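Local structure of glutathione transferase (Phanerochaete chrysosporium, 4F0C) at residues Q159-D164 with H201-A206; V21-R26 with P211-S216; Q6-N11 with I62-N67. The protein probably catalyses glutathione-dependent transfer reactions as a member of the Ure2p-type glutathione transferases, and binds oxidized glutathione disulfide. All coordinates share one frame; numbering follows the deposited sequence. Where two conformers were deposited one is given.

Contact 1 (Q159-D164 with H201-A206); sequences QWLVAD and HRWHTA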
# COMPACT_ATOMS: atom_id res chain seq x y z
N GLN A 159 -0.49 -5.96 22.75
CA GLN A 159 -1.91 -5.61 22.81
C GLN A 159 -2.36 -4.90 21.53
O GLN A 159 -3.48 -5.12 21.05
CB GLN A 159 -2.17 -4.70 24.02
CG GLN A 159 -3.65 -4.39 24.18
CD GLN A 159 -3.98 -3.69 25.46
OE1 GLN A 159 -3.08 -3.26 26.21
NE2 GLN A 159 -5.27 -3.56 25.73
N TRP A 160 -1.50 -4.03 21.02
CA TRP A 160 -1.77 -3.16 19.86
C TRP A 160 -0.52 -3.21 18.98
O TRP A 160 0.56 -3.54 19.45
CB TRP A 160 -1.97 -1.70 20.33
CG TRP A 160 -3.09 -1.51 21.31
CD1 TRP A 160 -2.98 -1.15 22.62
CD2 TRP A 160 -4.49 -1.65 21.04
NE1 TRP A 160 -4.24 -1.06 23.20
CE2 TRP A 160 -5.18 -1.36 22.25
CE3 TRP A 160 -5.23 -1.98 19.91
CZ2 TRP A 160 -6.57 -1.42 22.35
CZ3 TRP A 160 -6.62 -2.05 20.02
CH2 TRP A 160 -7.27 -1.75 21.22
N LEU A 161 -0.63 -2.81 17.71
CA LEU A 161 0.51 -2.99 16.80
C LEU A 161 1.74 -2.16 17.16
O LEU A 161 2.86 -2.65 17.03
CB LEU A 161 0.11 -2.68 15.35
CG LEU A 161 -0.86 -3.73 14.82
CD1 LEU A 161 -1.44 -3.28 13.46
CD2 LEU A 161 -0.17 -5.09 14.68
N VAL A 162 1.56 -0.93 17.63
CA VAL A 162 2.71 -0.06 17.87
C VAL A 162 2.62 0.62 19.20
O VAL A 162 1.55 1.08 19.58
CB VAL A 162 2.82 1.07 16.79
CG1 VAL A 162 4.13 1.85 16.98
CG2 VAL A 162 2.75 0.42 15.36
N ALA A 163 3.75 0.68 19.90
CA ALA A 163 3.87 1.50 21.11
C ALA A 163 2.90 1.13 22.23
O ALA A 163 2.65 1.96 23.12
CB ALA A 163 3.74 3.00 20.76
N ASP A 164 2.34 -0.07 22.17
CA ASP A 164 1.43 -0.57 23.20
C ASP A 164 0.26 0.40 23.45
O ASP A 164 -0.21 0.55 24.57
CB ASP A 164 2.17 -0.85 24.53
CG ASP A 164 3.02 -2.12 24.46
OD1 ASP A 164 2.86 -2.93 23.52
OD2 ASP A 164 3.82 -2.33 25.39
N HIS A 201 -8.71 -12.20 16.92
CA HIS A 201 -10.10 -12.04 17.35
C HIS A 201 -10.21 -11.09 18.55
O HIS A 201 -11.12 -10.26 18.61
CB HIS A 201 -10.73 -13.39 17.68
CG HIS A 201 -12.11 -13.30 18.29
ND1 HIS A 201 -12.33 -13.39 19.65
CD2 HIS A 201 -13.33 -13.15 17.72
CE1 HIS A 201 -13.63 -13.28 19.90
NE2 HIS A 201 -14.25 -13.14 18.74
N ARG A 202 -9.31 -11.25 19.52
CA ARG A 202 -9.30 -10.39 20.72
C ARG A 202 -9.17 -8.93 20.33
O ARG A 202 -9.92 -8.06 20.79
CB ARG A 202 -8.12 -10.76 21.62
CG ARG A 202 -7.96 -9.92 22.88
CD ARG A 202 -6.51 -9.93 23.38
NE ARG A 202 -5.64 -9.06 22.58
CZ ARG A 202 -4.50 -9.46 22.01
NH1 ARG A 202 -4.08 -10.73 22.13
NH2 ARG A 202 -3.77 -8.58 21.33
N TRP A 203 -8.18 -8.66 19.48
CA TRP A 203 -7.86 -7.30 19.05
C TRP A 203 -8.97 -6.71 18.20
O TRP A 203 -9.41 -5.57 18.41
CB TRP A 203 -6.55 -7.38 18.29
CG TRP A 203 -6.03 -6.24 17.42
CD1 TRP A 203 -5.39 -5.12 17.85
CD2 TRP A 203 -5.94 -6.24 15.99
NE1 TRP A 203 -4.93 -4.39 16.76
CE2 TRP A 203 -5.24 -5.07 15.61
CE3 TRP A 203 -6.39 -7.12 14.99
CZ2 TRP A 203 -5.00 -4.75 14.27
CZ3 TRP A 203 -6.14 -6.81 13.66
CH2 TRP A 203 -5.45 -5.63 13.31
N HIS A 204 -9.43 -7.48 17.22
CA HIS A 204 -10.53 -7.03 16.36
C HIS A 204 -11.77 -6.74 17.20
O HIS A 204 -12.45 -5.74 17.01
CB HIS A 204 -10.86 -8.07 15.29
CG HIS A 204 -11.91 -7.64 14.32
ND1 HIS A 204 -11.65 -6.72 13.32
CD2 HIS A 204 -13.21 -7.99 14.19
CE1 HIS A 204 -12.76 -6.52 12.62
NE2 HIS A 204 -13.72 -7.28 13.12
N THR A 205 -12.07 -7.61 18.16
CA THR A 205 -13.27 -7.42 18.96
C THR A 205 -13.15 -6.17 19.81
O THR A 205 -14.13 -5.43 19.99
CB THR A 205 -13.57 -8.66 19.85
OG1 THR A 205 -13.79 -9.78 18.99
CG2 THR A 205 -14.82 -8.45 20.76
N ALA A 206 -11.96 -5.93 20.34
CA ALA A 206 -11.76 -4.75 21.16
C ALA A 206 -11.99 -3.49 20.28
O ALA A 206 -12.62 -2.53 20.73
CB ALA A 206 -10.37 -4.74 21.79
O HOH W 1 -5.81 -6.37 21.81
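W160 and W203 meet rim to rim. Their planes are turned 57° against each other, and neither ring lies over the face of the other. The closest pair is CE3 of W160 and CD1 of W203, 3.8 Å apart. W160 CE3 lies near the plane of the W203 ring, at its edge. The CB of W160 points away from helix 198-209, and the six-membered ring comes back toward it. With chi1 at -59° the ring stands beside the backbone N, and W160 CH2 comes to 4.3 Å from A206 CB. The aliphatic CG of Q159 lies against one face of the W160 ring, offset toward its rim.

W203 also takes L161, whose side chain runs at about a right angle to it. The methyl CD1 of L161 touches W203 CZ2 at 3.9 Å. W203 NE1 is bonded to D170 OD1, which also accepts from L161 N. One carboxylate oxygen therefore holds both the indole and the loop backbone.

R202 makes the polar link. Its chain bends at chi3 (77°), and Q159 O lies at the edge of the guanidinium. The bond from R202 NH2 to Q159 O is weak, at 3.5 Å. A water makes the firmer connection: it donates to Q159 O at 2.8 Å and accepts from R202 NE at 2.8 Å. R202 NH1 is bonded to L155 O.

The contact thus ties the loop after helix 134-155 to helix 198-209 within the all-helical C-terminal domain of the glutathione transferase fold. The chemistry is divided: aromatic and aliphatic groups meet on one side, while the R202 guanidinium is met by backbone carbonyls and a water, so it links loop and helix without an acid partner in the two segments.

Contact 2 (V21-R26 with P211-S216); sequences VDMLLR and PAIAES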
# COMPACT_ATOMS: atom_id res chain seq x y z
N VAL A 21 -11.50 6.08 7.37
CA VAL A 21 -11.45 7.50 7.64
C VAL A 21 -12.67 7.92 8.46
O VAL A 21 -12.54 8.68 9.39
CB VAL A 21 -11.42 8.31 6.33
CG1 VAL A 21 -11.37 9.79 6.63
CG2 VAL A 21 -10.15 7.90 5.51
N ASP A 22 -13.85 7.45 8.07
CA ASP A 22 -15.05 7.68 8.88
C ASP A 22 -14.81 7.29 10.36
O ASP A 22 -15.14 8.06 11.28
CB ASP A 22 -16.22 6.89 8.27
CG ASP A 22 -17.54 7.09 9.02
OD1 ASP A 22 -17.78 6.40 10.05
OD2 ASP A 22 -18.33 7.93 8.56
N MET A 23 -14.24 6.11 10.60
CA MET A 23 -13.93 5.67 11.98
C MET A 23 -13.04 6.68 12.72
O MET A 23 -13.34 7.06 13.85
CB MET A 23 -13.20 4.33 11.97
CG MET A 23 -14.11 3.15 11.69
SD MET A 23 -13.21 1.60 11.44
CE MET A 23 -14.57 0.60 10.81
N LEU A 24 -11.94 7.09 12.09
CA LEU A 24 -11.02 8.03 12.74
C LEU A 24 -11.67 9.38 13.02
O LEU A 24 -11.47 9.96 14.09
CB LEU A 24 -9.72 8.21 11.92
CG LEU A 24 -8.76 9.28 12.50
CD1 LEU A 24 -8.28 8.84 13.89
CD2 LEU A 24 -7.57 9.42 11.56
N LEU A 25 -12.44 9.89 12.07
CA LEU A 25 -13.10 11.18 12.27
C LEU A 25 -14.07 11.10 13.46
O LEU A 25 -14.14 12.03 14.27
CB LEU A 25 -13.84 11.62 11.00
CG LEU A 25 -12.95 12.02 9.81
CD1 LEU A 25 -13.82 12.19 8.57
CD2 LEU A 25 -12.17 13.30 10.09
N ARG A 26 -14.81 9.99 13.57
CA ARG A 26 -15.72 9.81 14.71
C ARG A 26 -14.95 9.70 16.03
O ARG A 26 -15.36 10.27 17.02
CB ARG A 26 -16.63 8.60 14.53
CG ARG A 26 -17.63 8.75 13.40
CD ARG A 26 -18.61 7.55 13.25
NE ARG A 26 -19.21 7.66 11.93
CZ ARG A 26 -20.29 8.38 11.65
NH1 ARG A 26 -20.98 8.99 12.61
NH2 ARG A 26 -20.69 8.46 10.38
N PRO A 211 -17.09 2.64 20.89
CA PRO A 211 -18.33 3.30 20.44
C PRO A 211 -18.23 4.01 19.09
O PRO A 211 -19.16 3.89 18.29
CB PRO A 211 -18.62 4.29 21.57
CG PRO A 211 -18.10 3.59 22.80
CD PRO A 211 -16.80 2.95 22.31
N ALA A 212 -17.13 4.72 18.83
CA ALA A 212 -16.98 5.41 17.54
C ALA A 212 -16.91 4.42 16.39
O ALA A 212 -17.49 4.65 15.32
CB ALA A 212 -15.75 6.31 17.54
N ILE A 213 -16.20 3.31 16.59
CA ILE A 213 -16.05 2.33 15.52
C ILE A 213 -17.36 1.56 15.32
O ILE A 213 -17.81 1.33 14.19
CB ILE A 213 -14.86 1.42 15.81
CG1 ILE A 213 -13.56 2.25 15.70
CG2 ILE A 213 -14.79 0.26 14.82
CD1 ILE A 213 -12.29 1.43 15.86
N ALA A 214 -17.99 1.18 16.42
CA ALA A 214 -19.31 0.57 16.36
C ALA A 214 -20.30 1.49 15.63
O ALA A 214 -21.13 1.03 14.85
CB ALA A 214 -19.81 0.28 17.76
N GLU A 215 -20.23 2.79 15.90
CA GLU A 215 -21.12 3.76 15.26
C GLU A 215 -20.84 3.85 13.76
O GLU A 215 -21.75 3.92 12.95
CB GLU A 215 -20.99 5.14 15.92
CG GLU A 215 -21.89 6.22 15.29
CD GLU A 215 -21.75 7.56 15.98
OE1 GLU A 215 -22.29 7.70 17.10
OE2 GLU A 215 -21.11 8.47 15.43
N SER A 216 -19.55 3.86 13.39
CA SER A 216 -19.16 3.81 11.99
C SER A 216 -19.72 2.59 11.27
O SER A 216 -20.26 2.70 10.15
CB SER A 216 -17.62 3.87 11.87
OG SER A 216 -17.21 3.76 10.53
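Two torsions bring D22, R26 and S216 together. The D22 carboxylate lies opposite the backbone N (chi1 -178°). R26 takes chi1 near -67° and stays extended from CG to NE, which carries CD past A212 O to E215 and S216. This is a helix-helix contact between the thioredoxin-like N-terminal domain, through helix 18-28, and the last helix of the chain. The axes of the two short segments approach to 8.4 Å, with their directions 139° apart.

R26 grips D22 side-on with two nitrogens, within its own helix. R26 NE reaches D22 OD1 at 2.7 Å, and that oxygen lies in the guanidinium plane. R26 NH2 reaches D22 OD2 at 3.0 Å, on its syn lone pair. The remaining nitrogen, R26 NH1, crosses to E215 OE2 at 2.9 Å in a salt bridge. The guanidinium and the E215 carboxylate stand nearly perpendicular. R26 thus sits between two acids, and its charge probably offsets the repulsion between them. With an alanine here, D22 and E215 would probably lose their shared counter-charge, and a gap would open beside S216 where the R26 CD had packed.

D22 OD1 accepts a second bond, from S216 OG at 2.7 Å. The hydroxyl and R26 NE approach this oxygen from opposite faces of the carboxylate plane. S216 OG thus bonds the other helix directly to an acid that R26 already grips.

The apolar part lies beside this network. A212 CB packs against R26 CB at 3.9 Å, where the backbones come close. M23 is extended beyond CG and runs past S216 to I213. F32 touches both D22 and R26, and W19 touches S216. On the M23 side, SD lies 4.0 Å from I213 CG2, and CG comes within 3.4 Å of S216 OG.

Contact 3 (Q6-N11 with I62-N67); sequences QFTLFN and IDHYYN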
# COMPACT_ATOMS: atom_id res chain seq x y z
N GLN A 6 -16.12 20.69 8.88
CA GLN A 6 -14.72 20.81 8.55
C GLN A 6 -14.31 20.06 7.30
O GLN A 6 -13.58 20.58 6.48
CB GLN A 6 -13.80 20.37 9.70
CG GLN A 6 -12.30 20.49 9.30
CD GLN A 6 -11.37 20.51 10.50
OE1 GLN A 6 -11.80 20.26 11.63
NE2 GLN A 6 -10.09 20.81 10.27
N PHE A 7 -14.75 18.80 7.18
CA PHE A 7 -14.27 17.92 6.13
C PHE A 7 -15.40 17.49 5.23
O PHE A 7 -16.55 17.33 5.68
CB PHE A 7 -13.64 16.64 6.74
CG PHE A 7 -12.46 16.92 7.64
CD1 PHE A 7 -11.21 17.25 7.10
CD2 PHE A 7 -12.62 16.87 9.02
CE1 PHE A 7 -10.09 17.48 7.95
CE2 PHE A 7 -11.55 17.11 9.88
CZ PHE A 7 -10.27 17.43 9.34
N THR A 8 -15.08 17.29 3.95
CA THR A 8 -15.91 16.47 3.08
C THR A 8 -15.17 15.16 2.88
O THR A 8 -14.00 15.15 2.43
CB THR A 8 -16.16 17.10 1.69
OG1 THR A 8 -16.87 18.32 1.85
CG2 THR A 8 -16.98 16.17 0.79
N LEU A 9 -15.83 14.07 3.25
CA LEU A 9 -15.29 12.74 2.99
C LEU A 9 -16.03 12.13 1.81
O LEU A 9 -17.24 11.90 1.88
CB LEU A 9 -15.45 11.82 4.22
CG LEU A 9 -15.06 10.34 4.03
CD1 LEU A 9 -13.58 10.16 3.61
CD2 LEU A 9 -15.36 9.50 5.32
N PHE A 10 -15.33 11.86 0.72
CA PHE A 10 -15.93 11.14 -0.38
C PHE A 10 -15.81 9.66 -0.04
O PHE A 10 -14.71 9.13 0.15
CB PHE A 10 -15.24 11.48 -1.71
CG PHE A 10 -15.42 12.92 -2.13
CD1 PHE A 10 -16.59 13.33 -2.75
CD2 PHE A 10 -14.41 13.85 -1.91
CE1 PHE A 10 -16.76 14.65 -3.17
CE2 PHE A 10 -14.57 15.18 -2.32
CZ PHE A 10 -15.76 15.57 -2.94
N ASN A 11 -16.97 9.01 0.07
CA ASN A 11 -17.05 7.66 0.57
C ASN A 11 -17.88 6.81 -0.40
O ASN A 11 -18.35 7.29 -1.45
CB ASN A 11 -17.68 7.71 1.99
CG ASN A 11 -17.30 6.50 2.86
OD1 ASN A 11 -16.68 5.55 2.39
ND2 ASN A 11 -17.67 6.55 4.13
N ILE A 62 -11.54 16.46 1.70
CA ILE A 62 -11.25 17.90 1.60
C ILE A 62 -11.31 18.52 2.98
O ILE A 62 -12.30 18.34 3.69
CB ILE A 62 -12.29 18.66 0.76
CG1 ILE A 62 -12.45 18.01 -0.63
CG2 ILE A 62 -11.88 20.16 0.61
CD1 ILE A 62 -13.64 18.55 -1.36
N ASP A 63 -10.25 19.24 3.37
CA ASP A 63 -10.22 19.94 4.64
C ASP A 63 -10.63 21.41 4.42
O ASP A 63 -9.83 22.27 4.03
CB ASP A 63 -8.84 19.79 5.28
CG ASP A 63 -8.76 20.37 6.69
OD1 ASP A 63 -9.69 21.12 7.13
OD2 ASP A 63 -7.71 20.11 7.33
N HIS A 64 -11.89 21.70 4.66
CA HIS A 64 -12.40 23.04 4.39
C HIS A 64 -11.80 24.11 5.31
O HIS A 64 -11.86 25.29 5.00
CB HIS A 64 -13.93 23.05 4.45
CG HIS A 64 -14.58 22.11 3.49
ND1 HIS A 64 -14.45 22.23 2.12
CD2 HIS A 64 -15.38 21.03 3.70
CE1 HIS A 64 -15.13 21.27 1.53
NE2 HIS A 64 -15.72 20.53 2.46
N TYR A 65 -11.25 23.70 6.46
CA TYR A 65 -10.72 24.67 7.43
C TYR A 65 -9.21 24.84 7.22
O TYR A 65 -8.54 25.53 7.97
CB TYR A 65 -10.98 24.23 8.89
CG TYR A 65 -12.44 24.09 9.30
CD1 TYR A 65 -13.49 24.40 8.42
CD2 TYR A 65 -12.78 23.69 10.61
CE1 TYR A 65 -14.86 24.26 8.84
CE2 TYR A 65 -14.09 23.56 11.02
CZ TYR A 65 -15.13 23.82 10.14
OH TYR A 65 -16.44 23.66 10.59
N TYR A 66 -8.70 24.19 6.18
CA TYR A 66 -7.29 24.38 5.80
C TYR A 66 -7.22 24.67 4.30
O TYR A 66 -6.54 23.96 3.56
CB TYR A 66 -6.50 23.12 6.17
CG TYR A 66 -4.99 23.25 6.05
CD1 TYR A 66 -4.31 24.31 6.66
CD2 TYR A 66 -4.25 22.31 5.34
CE1 TYR A 66 -2.91 24.42 6.58
CE2 TYR A 66 -2.86 22.40 5.25
CZ TYR A 66 -2.19 23.46 5.87
OH TYR A 66 -0.81 23.56 5.79
N ASN A 67 -7.95 25.69 3.86
CA ASN A 67 -7.94 26.15 2.47
C ASN A 67 -8.33 25.07 1.46
O ASN A 67 -7.82 25.06 0.34
CB ASN A 67 -6.56 26.73 2.10
CG ASN A 67 -6.02 27.69 3.16
OD1 ASN A 67 -6.51 28.81 3.30
ND2 ASN A 67 -5.02 27.24 3.92
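The Y65 ring lies flat against Q6, with one face on the backbone CA as well as the side chain. Q6 CA is 3.5 Å from the ring centroid and 15° off its normal, a CH-pi contact. The Q6 amide plane is tilted only 15° from that of the ring. Y65 OH passes on to G4 O. The Y65 ring lies at the end of an antiparallel strand pair in the mixed sheet of the thioredoxin-like domain, where strand 7-11 is a neighbour of strand 60-63.

T8 and I62 form a hydrogen-bonded pair, with T8 N to I62 O at 3.0 Å and I62 N to T8 O at 2.9 Å. F7 and D63 form a non-hydrogen-bonded pair, and F7 CE1 touches the D63 carboxylate carbon. Beyond it, H64 N donates to Q6 O at 2.7 Å.

D63 then turns the chain. Its OD1 accepts from Y65 N in an Asx turn, inside a type I turn from D63 to Y66. D63 OD1 also accepts from Q6 NE2 at 3.2 Å, and the two donors come from opposite faces of the carboxylate. OD2 is bonded to Y80 and Y85 of helix 74-85, so both oxygens of this buried acid are satisfied.

On the other side of the sheet, I62 CD1 reaches the edge of the F10 ring, 3.6 Å from F10 CE2. Here too H64 folds back over the strand pair, with CG beside its backbone N (chi1 -58°). H64 ND1 is held by D68, and T8 OG1 is also bonded to E33 OE1. H64 NE2 donates in the plane of its ring to T8 OG1, 2.6 Å away.

Overall arrangement
Contact 3 lies in the sheet of the thioredoxin-like domain, and contact 1 lies in the helical domain. Their centres are about 29 Å apart. Contact 2 is the link between the two: its centre is about 16 Å from that of contact 3 and 17 Å from that of contact 1. Contacts 2 and 3 touch, because V21, D22 and L25 of helix 18-28 pack on L9 and F7 of strand 7-11. Contacts 1 and 2 do not touch, but helices 198-209 and 211-227 are consecutive. Along the chain, contact 3 closes before contact 1 opens, and contact 2 encloses contact 1 and crosses contact 3. The last helix is thereby returned to the first, joining the two domains.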